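PDB 1QZG: protection of telomeres protein 1 from Schizosaccharomyces pombe, which binds single-stranded telomeric DNA of consensus sequence GGTTAC, protects the 3'-end overhang and regulates telomerase and telomere length. Local coordinates for residues C[12-17]-C[74-79]; C[97-102]-C[146-151]; C[129-134]-C[151-156]. One frame throughout, in Å; residues are numbered along the deposited sequence.

Contact 1: C[12-17]-C[74-79]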
loop_
_atom_site.group_PDB
_atom_site.type_symbol
_atom_site.label_atom_id
_atom_site.label_comp_id
_atom_site.label_asym_id
_atom_site.label_seq_id
_atom_site.Cartn_x
_atom_site.Cartn_y
_atom_site.Cartn_z
ATOM N N GLN C 12 -12.612 -12.548 9.200
ATOM C CA GLN C 12 -12.465 -12.972 7.812
ATOM C C GLN C 12 -11.252 -12.297 7.182
ATOM O O GLN C 12 -10.500 -12.925 6.432
ATOM C CB GLN C 12 -13.736 -12.634 7.029
ATOM C CG GLN C 12 -14.976 -13.323 7.592
ATOM C CD GLN C 12 -16.271 -12.722 7.087
ATOM O OE1 GLN C 12 -16.473 -11.511 7.163
ATOM N NE2 GLN C 12 -17.162 -13.567 6.581
ATOM N N LEU C 13 -11.064 -11.019 7.494
ATOM C CA LEU C 13 -9.923 -10.273 6.978
ATOM C C LEU C 13 -8.638 -11.002 7.356
ATOM O O LEU C 13 -7.779 -11.248 6.508
ATOM C CB LEU C 13 -9.903 -8.856 7.559
ATOM C CG LEU C 13 -8.587 -8.072 7.453
ATOM C CD1 LEU C 13 -8.145 -7.983 6.015
ATOM C CD2 LEU C 13 -8.773 -6.682 8.027
ATOM N N ASN C 14 -8.515 -11.358 8.630
ATOM C CA ASN C 14 -7.328 -12.057 9.104
ATOM C C ASN C 14 -7.087 -13.404 8.413
ATOM O O ASN C 14 -5.949 -13.734 8.080
ATOM C CB ASN C 14 -7.399 -12.247 10.626
ATOM C CG ASN C 14 -7.013 -10.985 11.392
ATOM O OD1 ASN C 14 -5.880 -10.508 11.296
ATOM N ND2 ASN C 14 -7.955 -10.442 12.159
ATOM N N GLU C 15 -8.146 -14.177 8.188
ATOM C CA GLU C 15 -8.003 -15.484 7.533
ATOM C C GLU C 15 -7.514 -15.265 6.117
ATOM O O GLU C 15 -6.664 -15.997 5.611
ATOM C CB GLU C 15 -9.341 -16.210 7.479
ATOM C CG GLU C 15 -10.256 -15.859 8.624
ATOM C CD GLU C 15 -11.348 -16.879 8.820
ATOM O OE1 GLU C 15 -11.031 -18.088 8.804
ATOM O OE2 GLU C 15 -12.514 -16.477 9.006
ATOM N N LEU C 16 -8.085 -14.250 5.479
ATOM C CA LEU C 16 -7.714 -13.885 4.123
ATOM C C LEU C 16 -6.200 -13.657 4.086
ATOM O O LEU C 16 -5.478 -14.344 3.362
ATOM C CB LEU C 16 -8.463 -12.612 3.723
ATOM C CG LEU C 16 -9.393 -12.649 2.506
ATOM C CD1 LEU C 16 -9.784 -14.079 2.142
ATOM C CD2 LEU C 16 -10.615 -11.797 2.813
ATOM N N LEU C 17 -5.728 -12.708 4.889
ATOM C CA LEU C 17 -4.307 -12.386 4.956
ATOM C C LEU C 17 -3.427 -13.572 5.334
ATOM O O LEU C 17 -2.358 -13.766 4.756
ATOM C CB LEU C 17 -4.079 -11.258 5.957
ATOM C CG LEU C 17 -4.644 -9.911 5.523
ATOM C CD1 LEU C 17 -4.600 -8.942 6.686
ATOM C CD2 LEU C 17 -3.844 -9.393 4.344
ATOM N N TRP C 74 1.900 -1.662 5.782
ATOM C CA TRP C 74 1.738 -2.607 6.868
ATOM C C TRP C 74 0.381 -3.278 6.783
ATOM O O TRP C 74 -0.570 -2.715 6.218
ATOM C CB TRP C 74 1.867 -1.856 8.195
ATOM C CG TRP C 74 1.513 -2.632 9.428
ATOM C CD1 TRP C 74 2.400 -3.228 10.281
ATOM C CD2 TRP C 74 0.207 -2.902 9.956
ATOM N NE1 TRP C 74 1.727 -3.842 11.313
ATOM C CE2 TRP C 74 0.382 -3.652 11.142
ATOM C CE3 TRP C 74 -1.105 -2.590 9.569
ATOM C CZ2 TRP C 74 -0.697 -4.093 11.918
ATOM C CZ3 TRP C 74 -2.167 -3.004 10.329
ATOM C CH2 TRP C 74 -1.958 -3.753 11.503
ATOM N N ASP C 75 0.280 -4.484 7.331
ATOM C CA ASP C 75 -1.005 -5.163 7.417
ATOM C C ASP C 75 -0.890 -6.072 8.638
ATOM O O ASP C 75 0.228 -6.296 9.140
ATOM C CB ASP C 75 -1.356 -5.884 6.099
ATOM C CG ASP C 75 -0.698 -7.227 5.910
ATOM O OD1 ASP C 75 -0.042 -7.699 6.853
ATOM O OD2 ASP C 75 -0.830 -7.799 4.807
ATOM N N PRO C 76 -2.015 -6.596 9.133
ATOM C CA PRO C 76 -2.012 -7.467 10.313
ATOM C C PRO C 76 -1.073 -8.672 10.327
ATOM O O PRO C 76 -0.971 -9.342 11.350
ATOM C CB PRO C 76 -3.478 -7.880 10.438
ATOM C CG PRO C 76 -4.215 -6.711 9.842
ATOM C CD PRO C 76 -3.382 -6.426 8.613
ATOM N N THR C 77 -0.386 -8.963 9.225
ATOM C CA THR C 77 0.516 -10.107 9.242
ATOM C C THR C 77 1.915 -9.751 9.721
ATOM O O THR C 77 2.733 -10.624 10.009
ATOM C CB THR C 77 0.609 -10.802 7.882
ATOM O OG1 THR C 77 1.083 -9.868 6.914
ATOM C CG2 THR C 77 -0.751 -11.328 7.462
ATOM N N CYS C 78 2.189 -8.467 9.799
ATOM C CA CYS C 78 3.468 -8.013 10.350
ATOM C C CYS C 78 3.197 -7.688 11.805
ATOM O O CYS C 78 2.073 -7.872 12.274
ATOM C CB CYS C 78 4.013 -6.757 9.637
ATOM S SG CYS C 78 3.528 -6.635 7.882
ATOM N N ASP C 79 4.197 -7.209 12.530
ATOM C CA ASP C 79 3.974 -6.855 13.921
ATOM C C ASP C 79 4.026 -5.331 14.071
ATOM O O ASP C 79 4.657 -4.650 13.266
ATOM C CB ASP C 79 5.017 -7.518 14.833
ATOM C CG ASP C 79 6.315 -7.834 14.117
ATOM O OD1 ASP C 79 6.289 -8.594 13.127
ATOM O OD2 ASP C 79 7.371 -7.316 14.555
#
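The Pro-76 ring is met on one side by Leu-17 and on another by the indole of Trp-74, and the Asp-75 carboxylate is also touched by Leu-17. At Trp-74, the nitrogen of Pro-76 lies over one face of the indole, 3.7 Å above its plane and displaced toward the rim, while the backbone carbon of Asp-79 lies in the ring plane at the edge. Leu-17 splits its two methyls between the neighbouring residues. Leu-17 CD1 presses on the proline at Pro-76 CD, and at 3.4 Å this pair is tighter than ordinary carbon contact. Leu-17 CD2 approaches the carboxylate oxygen Asp-75 OD2, also at 3.4 Å. With CG anti to its own carbonyl carbon (chi1 -68°), Leu-17 reaches forward from the helix, and its CB remains 3.7 Å from Thr-77 CG2. One helical turn earlier, Asn-14 crosses Pro-76 at about a right angle, its OD1 3.7 Å from Pro-76 CB. No hydrogen bond spans the two segments, so the contact rests on van der Waals packing.

The loop is also bonded within itself. Asp-75 OD1 accepts the backbone N of Thr-77 at 2.7 Å, forming an Asx turn; the donor comes from above the carboxylate plane, 38° out of it. A type I turn from Asp-75 to Cys-78 closes over the same residues.

Asp-75 OD2 takes the backbone N of Ile-32, whose N-H is likely to stabilise the carboxylate charge, and Thr-77 OG1 that of Arg-33, at the start of helix 32-35. Leu-17 also touches Tyr-22 of strand 21-24, and Leu-13 packs on Phe-163, Leu-166 and Ile-170. Helix 10-18 thus bridges the loop that follows strand 67-74, the small two-stranded sheet and helix 158-175.

Contact 2: C[97-102]-C[146-151]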
loop_
_atom_site.group_PDB
_atom_site.type_symbol
_atom_site.label_atom_id
_atom_site.label_comp_id
_atom_site.label_asym_id
_atom_site.label_seq_id
_atom_site.Cartn_x
_atom_site.Cartn_y
_atom_site.Cartn_z
ATOM N N LEU C 97 1.559 10.702 -8.530
ATOM C CA LEU C 97 1.697 9.714 -7.467
ATOM C C LEU C 97 0.714 9.970 -6.340
ATOM O O LEU C 97 0.178 11.076 -6.210
ATOM C CB LEU C 97 3.118 9.762 -6.900
ATOM C CG LEU C 97 4.232 9.542 -7.923
ATOM C CD1 LEU C 97 5.572 9.818 -7.288
ATOM C CD2 LEU C 97 4.163 8.120 -8.459
ATOM N N PRO C 98 0.464 8.941 -5.503
ATOM C CA PRO C 98 -0.455 9.081 -4.379
ATOM C C PRO C 98 -0.025 10.266 -3.534
ATOM O O PRO C 98 1.162 10.444 -3.272
ATOM C CB PRO C 98 -0.272 7.767 -3.612
ATOM C CG PRO C 98 0.025 6.787 -4.693
ATOM C CD PRO C 98 0.982 7.562 -5.593
ATOM N N VAL C 99 -0.987 11.081 -3.124
ATOM C CA VAL C 99 -0.693 12.218 -2.273
ATOM C C VAL C 99 -1.162 11.766 -0.901
ATOM O O VAL C 99 -2.354 11.768 -0.602
ATOM C CB VAL C 99 -1.469 13.483 -2.700
ATOM C CG1 VAL C 99 -1.243 14.589 -1.680
ATOM C CG2 VAL C 99 -1.010 13.930 -4.079
ATOM N N ILE C 100 -0.209 11.355 -0.077
ATOM C CA ILE C 100 -0.515 10.860 1.250
ATOM C C ILE C 100 -0.420 11.956 2.277
ATOM O O ILE C 100 0.530 12.739 2.280
ATOM C CB ILE C 100 0.441 9.718 1.603
ATOM C CG1 ILE C 100 0.219 8.578 0.600
ATOM C CG2 ILE C 100 0.224 9.269 3.046
ATOM C CD1 ILE C 100 1.308 7.547 0.582
ATOM N N LYS C 101 -1.399 12.017 3.168
ATOM C CA LYS C 101 -1.354 13.065 4.160
ATOM C C LYS C 101 -0.896 12.600 5.533
ATOM O O LYS C 101 -0.252 13.353 6.253
ATOM C CB LYS C 101 -2.704 13.764 4.257
ATOM C CG LYS C 101 -2.587 15.121 4.918
ATOM C CD LYS C 101 -3.872 15.903 4.821
ATOM C CE LYS C 101 -4.062 16.703 6.091
ATOM N NZ LYS C 101 -5.257 17.570 6.050
ATOM N N GLN C 102 -1.221 11.367 5.905
ATOM C CA GLN C 102 -0.790 10.878 7.203
ATOM C C GLN C 102 -0.773 9.366 7.311
ATOM O O GLN C 102 -1.453 8.658 6.571
ATOM C CB GLN C 102 -1.685 11.433 8.324
ATOM C CG GLN C 102 -3.105 10.881 8.327
ATOM C CD GLN C 102 -3.943 11.401 9.491
ATOM O OE1 GLN C 102 -4.165 10.696 10.479
ATOM N NE2 GLN C 102 -4.402 12.643 9.380
ATOM N N CYS C 146 -6.687 13.938 0.912
ATOM C CA CYS C 146 -6.758 15.120 0.076
ATOM C C CYS C 146 -6.946 14.796 -1.402
ATOM O O CYS C 146 -6.881 13.636 -1.809
ATOM C CB CYS C 146 -5.530 16.008 0.309
ATOM S SG CYS C 146 -3.944 15.176 0.357
ATOM N N PRO C 147 -7.214 15.820 -2.229
ATOM C CA PRO C 147 -7.411 15.586 -3.664
ATOM C C PRO C 147 -6.251 14.820 -4.285
ATOM O O PRO C 147 -5.088 15.150 -4.068
ATOM C CB PRO C 147 -7.552 16.994 -4.226
ATOM C CG PRO C 147 -6.713 17.772 -3.314
ATOM C CD PRO C 147 -7.095 17.262 -1.963
ATOM N N GLN C 148 -6.587 13.800 -5.065
ATOM C CA GLN C 148 -5.598 12.949 -5.711
ATOM C C GLN C 148 -5.505 13.166 -7.216
ATOM O O GLN C 148 -6.501 13.480 -7.865
ATOM C CB GLN C 148 -5.960 11.480 -5.484
ATOM C CG GLN C 148 -6.050 11.052 -4.029
ATOM C CD GLN C 148 -4.715 11.152 -3.345
ATOM O OE1 GLN C 148 -3.721 10.617 -3.839
ATOM N NE2 GLN C 148 -4.672 11.843 -2.212
ATOM N N PRO C 149 -4.298 13.003 -7.789
ATOM C CA PRO C 149 -4.121 13.168 -9.236
ATOM C C PRO C 149 -4.957 12.037 -9.836
ATOM O O PRO C 149 -5.041 10.953 -9.236
ATOM C CB PRO C 149 -2.623 12.955 -9.431
ATOM C CG PRO C 149 -2.041 13.409 -8.116
ATOM C CD PRO C 149 -2.999 12.820 -7.117
ATOM N N MET C 150 -5.524 12.255 -11.018
ATOM C CA MET C 150 -6.383 11.229 -11.574
ATOM C C MET C 150 -5.765 10.100 -12.384
ATOM O O MET C 150 -6.241 8.961 -12.276
ATOM C CB MET C 150 -7.450 11.890 -12.442
ATOM C CG MET C 150 -8.166 13.051 -11.786
ATOM S SD MET C 150 -9.334 12.509 -10.521
ATOM C CE MET C 150 -10.486 11.555 -11.498
ATOM N N PRO C 151 -4.736 10.332 -13.173
ATOM C CA PRO C 151 -4.227 9.309 -14.096
ATOM C C PRO C 151 -3.849 7.979 -13.513
ATOM O O PRO C 151 -4.105 6.946 -14.142
ATOM C CB PRO C 151 -2.997 9.980 -14.710
ATOM C CG PRO C 151 -3.195 11.435 -14.447
ATOM C CD PRO C 151 -3.814 11.499 -13.050
#
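Val-99 and Gln-148 face each other across two extended loops of the OB-fold domain, one leading into strand 106-109 and the other toward helix 158-175. The loops run in opposite directions, yet no backbone-to-backbone bond joins them: the Gln-148 side chain does the pairing instead. Its amide lies against the Val-99 backbone and uses both polar ends. Gln-148 OE1 accepts Val-99 N at 2.9 Å along an almost straight path (177°), the donor lying in the carbonyl plane on a lone pair. Gln-148 NE2 gives a hydrogen to Val-99 O at 2.8 Å, and here too the bond lies on a lone pair and close to the amide plane. The side chain gets there by folding at chi2 (-65°), which turns the carboxamide toward the opposite loop.

The remaining capacity of the amide is used as well. Gln-148 NE2 also bonds Cys-146 O at 2.9 Å, from well above that carbonyl's plane, while OE1 has a further partner in Tyr-131 OH. Together the four bonds would hold the amide's rotation, and the one to Tyr-131 ties it to strand 129-133. A leucine in place of Gln-148 would probably leave Val-99 N and O without their mates and allow the two loops to drift apart.

Val-99 points toward the opposing loop and spreads its methyls along it. Val-99 CG2 meets Pro-149 CD, 3.8 Å away, the two side chains crossing obliquely; that CD also lies 3.7 Å from Leu-97 O. At the far end Lys-101 passes over Cys-146, its charged NZ continuing to a salt bridge with Asp-143. Because Val-99 CG1 stands anti to its backbone N (chi1 174°), this methyl projects onto the sulfur, CG1 to Cys-146 SG measuring 3.4 Å.

Contact 3: C[129-134]-C[151-156]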
loop_
_atom_site.group_PDB
_atom_site.type_symbol
_atom_site.label_atom_id
_atom_site.label_comp_id
_atom_site.label_asym_id
_atom_site.label_seq_id
_atom_site.Cartn_x
_atom_site.Cartn_y
_atom_site.Cartn_z
ATOM N N PHE C 129 1.622 1.333 -12.853
ATOM C CA PHE C 129 0.921 1.008 -11.612
ATOM C C PHE C 129 -0.266 1.928 -11.369
ATOM O O PHE C 129 -0.289 3.080 -11.813
ATOM C CB PHE C 129 1.851 1.077 -10.417
ATOM C CG PHE C 129 1.970 2.421 -9.753
ATOM C CD1 PHE C 129 1.194 2.720 -8.631
ATOM C CD2 PHE C 129 2.872 3.375 -10.217
ATOM C CE1 PHE C 129 1.316 3.951 -7.975
ATOM C CE2 PHE C 129 3.010 4.608 -9.576
ATOM C CZ PHE C 129 2.231 4.898 -8.448
ATOM N N ARG C 130 -1.256 1.409 -10.648
ATOM C CA ARG C 130 -2.461 2.144 -10.303
ATOM C C ARG C 130 -2.633 2.073 -8.794
ATOM O O ARG C 130 -1.968 1.268 -8.126
ATOM C CB ARG C 130 -3.673 1.517 -10.993
ATOM C CG ARG C 130 -3.617 1.568 -12.516
ATOM C CD ARG C 130 -3.728 2.998 -13.022
ATOM N NE ARG C 130 -3.635 3.078 -14.478
ATOM C CZ ARG C 130 -2.568 3.525 -15.138
ATOM N NH1 ARG C 130 -1.494 3.938 -14.476
ATOM N NH2 ARG C 130 -2.573 3.557 -16.461
ATOM N N TYR C 131 -3.512 2.905 -8.245
ATOM C CA TYR C 131 -3.724 2.897 -6.807
ATOM C C TYR C 131 -5.057 3.484 -6.361
ATOM O O TYR C 131 -5.742 4.180 -7.125
ATOM C CB TYR C 131 -2.591 3.662 -6.106
ATOM C CG TYR C 131 -2.752 5.169 -6.135
ATOM C CD1 TYR C 131 -3.378 5.843 -5.088
ATOM C CD2 TYR C 131 -2.312 5.919 -7.230
ATOM C CE1 TYR C 131 -3.566 7.226 -5.125
ATOM C CE2 TYR C 131 -2.498 7.307 -7.281
ATOM C CZ TYR C 131 -3.125 7.947 -6.224
ATOM O OH TYR C 131 -3.317 9.302 -6.260
ATOM N N ALA C 132 -5.420 3.159 -5.122
ATOM C CA ALA C 132 -6.621 3.673 -4.478
ATOM C C ALA C 132 -6.136 4.036 -3.077
ATOM O O ALA C 132 -5.411 3.263 -2.430
ATOM C CB ALA C 132 -7.715 2.604 -4.418
ATOM N N LEU C 133 -6.526 5.220 -2.617
ATOM C CA LEU C 133 -6.126 5.727 -1.311
ATOM C C LEU C 133 -7.380 6.122 -0.513
ATOM O O LEU C 133 -8.267 6.784 -1.042
ATOM C CB LEU C 133 -5.245 6.959 -1.517
ATOM C CG LEU C 133 -4.082 7.333 -0.605
ATOM C CD1 LEU C 133 -4.271 8.744 -0.073
ATOM C CD2 LEU C 133 -3.952 6.331 0.511
ATOM N N TRP C 134 -7.452 5.710 0.748
ATOM C CA TRP C 134 -8.603 6.021 1.605
ATOM C C TRP C 134 -8.236 6.967 2.741
ATOM O O TRP C 134 -7.054 7.173 3.041
ATOM C CB TRP C 134 -9.191 4.737 2.208
ATOM C CG TRP C 134 -10.010 3.933 1.249
ATOM C CD1 TRP C 134 -11.366 3.983 1.087
ATOM C CD2 TRP C 134 -9.526 2.971 0.299
ATOM N NE1 TRP C 134 -11.756 3.109 0.098
ATOM C CE2 TRP C 134 -10.649 2.475 -0.402
ATOM C CE3 TRP C 134 -8.256 2.479 -0.025
ATOM C CZ2 TRP C 134 -10.536 1.510 -1.414
ATOM C CZ3 TRP C 134 -8.143 1.518 -1.032
ATOM C CH2 TRP C 134 -9.278 1.044 -1.710
ATOM N N PRO C 151 -4.736 10.332 -13.173
ATOM C CA PRO C 151 -4.227 9.309 -14.096
ATOM C C PRO C 151 -3.849 7.979 -13.513
ATOM O O PRO C 151 -4.105 6.946 -14.142
ATOM C CB PRO C 151 -2.997 9.980 -14.710
ATOM C CG PRO C 151 -3.195 11.435 -14.447
ATOM C CD PRO C 151 -3.814 11.499 -13.050
ATOM N N ARG C 152 -3.449 7.824 -12.256
ATOM C CA ARG C 152 -3.287 6.429 -11.791
ATOM C C ARG C 152 -4.417 5.868 -10.882
ATOM O O ARG C 152 -4.303 4.743 -10.391
ATOM C CB ARG C 152 -1.955 6.257 -11.054
ATOM C CG ARG C 152 -0.745 6.298 -11.951
ATOM C CD ARG C 152 0.509 6.605 -11.139
ATOM N NE ARG C 152 1.621 6.978 -11.977
ATOM C CZ ARG C 152 2.211 6.153 -12.833
ATOM N NH1 ARG C 152 1.777 4.906 -12.964
ATOM N NH2 ARG C 152 3.223 6.585 -13.576
ATOM N N LEU C 153 -5.489 6.614 -10.658
ATOM C CA LEU C 153 -6.555 6.175 -9.762
ATOM C C LEU C 153 -7.374 5.013 -10.278
ATOM O O LEU C 153 -7.717 4.952 -11.455
ATOM C CB LEU C 153 -7.507 7.326 -9.445
ATOM C CG LEU C 153 -6.975 8.510 -8.645
ATOM C CD1 LEU C 153 -8.091 9.492 -8.349
ATOM C CD2 LEU C 153 -6.322 8.042 -7.342
ATOM N N MET C 154 -7.695 4.092 -9.378
ATOM C CA MET C 154 -8.499 2.946 -9.695
ATOM C C MET C 154 -9.891 3.151 -9.163
ATOM O O MET C 154 -10.041 3.662 -8.054
ATOM C CB MET C 154 -7.953 1.685 -9.044
ATOM C CG MET C 154 -6.575 1.286 -9.467
ATOM S SD MET C 154 -5.893 -0.018 -8.418
ATOM C CE MET C 154 -7.200 -1.242 -8.503
ATOM N N LYS C 155 -10.905 2.767 -9.926
ATOM C CA LYS C 155 -12.264 2.897 -9.444
ATOM C C LYS C 155 -12.428 1.704 -8.513
ATOM O O LYS C 155 -12.021 0.591 -8.837
ATOM C CB LYS C 155 -13.255 2.822 -10.603
ATOM N N THR C 156 -12.989 1.946 -7.338
ATOM C CA THR C 156 -13.190 0.881 -6.369
ATOM C C THR C 156 -14.634 0.903 -5.898
ATOM O O THR C 156 -15.344 1.887 -6.108
ATOM C CB THR C 156 -12.264 1.064 -5.155
ATOM O OG1 THR C 156 -12.463 2.368 -4.598
ATOM C CG2 THR C 156 -10.806 0.906 -5.566
#
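Arg-152 crosses Phe-129 at about a right angle, and nearly every atom of its side chain meets strand 129-133. Arg-152 CB lies at the edge of the Tyr-131 ring, 3.9 Å from CD2. Arg-152 CG touches Phe-129 O at 3.3 Å. Arg-152 CD sits over the Phe-129 ring in a CH-pi contact, 3.9 Å from the centroid. Torsions near 180° (chi2 160°, chi3 -166°) keep the chain extended and bring the guanidinium over the Phe-129 face; the two planes lie 10° apart. NE makes a salt bridge to Asp-96, NH2 bonds Ser-91 OG, and Arg-152 NH1 reaches Phe-129 O at 3.0 Å, on a lone pair and in both planes. The same oxygen takes Arg-130 NH1 from above its carbonyl plane; the two arginines thus come close, a repulsion that Asp-96 would probably ease.

The backbones form a single bridge between Tyr-131 and Leu-153 in the parallel pattern: Tyr-131 N bonds Arg-152 O at 2.9 Å, Met-154 N bonds Tyr-131 O at 3.0 Å. Leu-153 CD2 lies over a face of the Tyr-131 ring, 3.4 Å from CZ, and Thr-156 CG2 reaches Ala-132 CB.

Arg-130 and Ala-132 pair with His-110 and Leu-108 of the OB-fold sheet; segment 151-156 meets strand 129-133 through one isolated bridge on its way to helix 158-175, on which Trp-134 packs at Ala-164.

Contacts 2 and 3 form one continuous region, with centres 9 Å apart and Pro-151 in common. Their segments alternate along the chain, and the join is made chiefly at Tyr-131, whose OH is 2.8 Å from Gln-148 OE1 and 3.4 Å from Pro-98 CA. Contact 1 lies on the opposite side of the chain's centre, its own centre 25 Å from that of contact 2 and 21 Å from that of contact 3. By nearest atoms, the bound nucleic acid is about 7 Å from contact 3, 10 Å from contact 2 and 17 Å from contact 1. None contributes to the thymidine-5'-phosphate pocket of His-88, Arg-115, Tyr-117 and Gln-122.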